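Local structure of peptidase C51 domain-containing protein (Streptococcus mutans, 3L9A) at residues 11-16 with 69-74. The protein is of unknown function but is phage-associated and probably acts, through a CHAP domain, in cell-wall peptidoglycan cleavage, this chain being its C-terminal part. Residues are numbered along the deposited sequence; the frame is centred on the assembly and turned at random.
Sequences FFVITN and AFLQRI
Val13, on strand 11-15, meets Phe70, Leu71 and Ile74 of helix 68-78, a small example of alpha/beta packing in which a helix lies over one face of a mixed sheet. The short strand and helix axes run roughly antiparallel, at 152°, and approach to 10.5 Å, so side chains alone bridge the gap and no hydrogen bond crosses it. Val13 divides its two methyls between neighbours: Val13 CG1, beside its own backbone N, reaches Phe70 CE1 at 3.9 Å, meeting that ring obliquely, and lies 4.3 Å from Ile74 CD1. The other branch, Val13 CG2, touches Leu71 CD2 at 4.0 Å. One helical turn after Phe70, Ile74 meets Phe11, two residues before Val13 on the same face of the strand. Its chain is extended beyond CG1 (chi2 173°), which carries CD1 toward the strand. Strand 31-35 widens this apolar layer, Leu32 against Val13 and Val34 against both Phe11 and Ile74. Phe51 of a second subunit packs on Ile74 and meets the Phe70 ring with planes at about 50°, so the apolar contact continues into that subunit. Ile74 CD1 lies at the edge of the Phe11 ring, near its plane, 4.0 Å from Phe11 CE1 and 4.1 Å from Phe11 CZ.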
loop_
_atom_site.group_PDB
_atom_site.type_symbol
_atom_site.label_atom_id
_atom_site.label_comp_id
_atom_site.label_asym_id
_atom_site.label_seq_id
_atom_site.Cartn_x
_atom_site.Cartn_y
_atom_site.Cartn_z
ATOM N N PHE A 11 -7.775 -4.214 -7.717
ATOM C CA PHE A 11 -8.610 -5.273 -8.283
ATOM C C PHE A 11 -9.468 -4.715 -9.398
ATOM O O PHE A 11 -9.646 -3.498 -9.504
ATOM C CB PHE A 11 -9.468 -5.970 -7.212
ATOM C CG PHE A 11 -10.403 -5.052 -6.442
ATOM C CD1 PHE A 11 -11.708 -4.842 -6.868
ATOM C CD2 PHE A 11 -9.997 -4.457 -5.255
ATOM C CE1 PHE A 11 -12.591 -4.047 -6.130
ATOM C CE2 PHE A 11 -10.874 -3.639 -4.521
ATOM C CZ PHE A 11 -12.169 -3.451 -4.959
ATOM N N PHE A 12 -9.999 -5.607 -10.230
ATOM C CA PHE A 12 -10.961 -5.218 -11.254
ATOM C C PHE A 12 -12.380 -5.610 -10.855
ATOM O O PHE A 12 -12.600 -6.648 -10.210
ATOM C CB PHE A 12 -10.695 -5.971 -12.561
ATOM C CG PHE A 12 -9.493 -5.514 -13.351
ATOM C CD1 PHE A 12 -9.349 -4.189 -13.769
ATOM C CD2 PHE A 12 -8.550 -6.449 -13.763
ATOM C CE1 PHE A 12 -8.253 -3.809 -14.560
ATOM C CE2 PHE A 12 -7.464 -6.074 -14.551
ATOM C CZ PHE A 12 -7.319 -4.759 -14.948
ATOM N N VAL A 13 -13.339 -4.799 -11.292
ATOM C CA VAL A 13 -14.738 -5.217 -11.356
ATOM C C VAL A 13 -15.238 -4.921 -12.767
ATOM O O VAL A 13 -14.617 -4.148 -13.502
ATOM C CB VAL A 13 -15.647 -4.528 -10.290
ATOM C CG1 VAL A 13 -15.165 -4.842 -8.880
ATOM C CG2 VAL A 13 -15.742 -3.034 -10.507
ATOM N N ILE A 14 -16.358 -5.540 -13.133
ATOM C CA ILE A 14 -16.980 -5.319 -14.441
ATOM C C ILE A 14 -18.433 -4.964 -14.191
ATOM O O ILE A 14 -19.123 -5.673 -13.469
ATOM C CB ILE A 14 -16.881 -6.555 -15.365
ATOM C CG1 ILE A 14 -15.445 -7.078 -15.429
ATOM C CG2 ILE A 14 -17.398 -6.211 -16.760
ATOM C CD1 ILE A 14 -15.246 -8.244 -16.376
ATOM N N THR A 15 -18.907 -3.866 -14.773
ATOM C CA THR A 15 -20.292 -3.446 -14.511
ATOM C C THR A 15 -21.296 -4.429 -15.103
ATOM O O THR A 15 -21.101 -4.948 -16.213
ATOM C CB THR A 15 -20.577 -2.049 -15.043
ATOM O OG1 THR A 15 -20.440 -2.071 -16.464
ATOM C CG2 THR A 15 -19.629 -1.017 -14.417
ATOM N N ASN A 16 -22.376 -4.670 -14.360
ATOM C CA ASN A 16 -23.408 -5.615 -14.786
ATOM C C ASN A 16 -24.425 -5.034 -15.766
ATOM O O ASN A 16 -25.218 -5.776 -16.343
ATOM C CB ASN A 16 -24.150 -6.193 -13.575
ATOM C CG ASN A 16 -25.091 -5.189 -12.916
ATOM O OD1 ASN A 16 -24.994 -3.983 -13.135
ATOM N ND2 ASN A 16 -25.999 -5.695 -12.085
ATOM N N ALA A 69 -24.951 -1.069 -6.240
ATOM C CA ALA A 69 -24.840 -1.400 -4.813
ATOM C C ALA A 69 -23.465 -1.962 -4.475
ATOM O O ALA A 69 -22.926 -1.703 -3.394
ATOM C CB ALA A 69 -25.938 -2.371 -4.388
ATOM N N PHE A 70 -22.885 -2.727 -5.397
ATOM C CA PHE A 70 -21.540 -3.255 -5.206
ATOM C C PHE A 70 -20.509 -2.118 -5.191
ATOM O O PHE A 70 -19.614 -2.075 -4.332
ATOM C CB PHE A 70 -21.231 -4.277 -6.306
ATOM C CG PHE A 70 -20.067 -5.178 -5.979
ATOM C CD1 PHE A 70 -18.765 -4.818 -6.302
ATOM C CD2 PHE A 70 -20.288 -6.388 -5.325
ATOM C CE1 PHE A 70 -17.690 -5.661 -5.978
ATOM C CE2 PHE A 70 -19.228 -7.239 -5.001
ATOM C CZ PHE A 70 -17.933 -6.874 -5.320
ATOM N N LEU A 71 -20.642 -1.181 -6.127
ATOM C CA LEU A 71 -19.738 -0.036 -6.137
ATOM C C LEU A 71 -19.880 0.808 -4.868
ATOM O O LEU A 71 -18.893 1.315 -4.354
ATOM C CB LEU A 71 -19.916 0.816 -7.396
ATOM C CG LEU A 71 -19.796 0.101 -8.750
ATOM C CD1 LEU A 71 -19.736 1.119 -9.882
ATOM C CD2 LEU A 71 -18.591 -0.826 -8.815
ATOM N N GLN A 72 -21.098 0.917 -4.343
ATOM C CA GLN A 72 -21.313 1.657 -3.105
ATOM C C GLN A 72 -20.585 1.015 -1.925
ATOM O O GLN A 72 -20.064 1.720 -1.068
ATOM C CB GLN A 72 -22.811 1.823 -2.824
ATOM C CG GLN A 72 -23.115 2.660 -1.565
ATOM C CD GLN A 72 -22.580 4.081 -1.652
ATOM O OE1 GLN A 72 -22.405 4.621 -2.745
ATOM N NE2 GLN A 72 -22.326 4.701 -0.500
ATOM N N ARG A 73 -20.507 -0.316 -1.898
ATOM C CA ARG A 73 -19.694 -0.978 -0.882
ATOM C C ARG A 73 -18.222 -0.593 -1.014
ATOM O O ARG A 73 -17.539 -0.421 -0.015
ATOM C CB ARG A 73 -19.860 -2.491 -0.960
ATOM C CG ARG A 73 -21.194 -3.022 -0.498
ATOM C CD ARG A 73 -21.307 -3.026 1.030
ATOM N NE ARG A 73 -22.564 -3.661 1.423
ATOM C CZ ARG A 73 -23.470 -3.144 2.248
ATOM N NH1 ARG A 73 -23.280 -1.971 2.841
ATOM N NH2 ARG A 73 -24.573 -3.836 2.502
ATOM N N ILE A 74 -17.729 -0.472 -2.243
ATOM C CA ILE A 74 -16.354 -0.050 -2.456
ATOM C C ILE A 74 -16.142 1.360 -1.871
ATOM O O ILE A 74 -15.124 1.628 -1.225
ATOM C CB ILE A 74 -15.956 -0.124 -3.943
ATOM C CG1 ILE A 74 -16.025 -1.573 -4.442
ATOM C CG2 ILE A 74 -14.558 0.464 -4.135
ATOM C CD1 ILE A 74 -15.815 -1.735 -5.930
#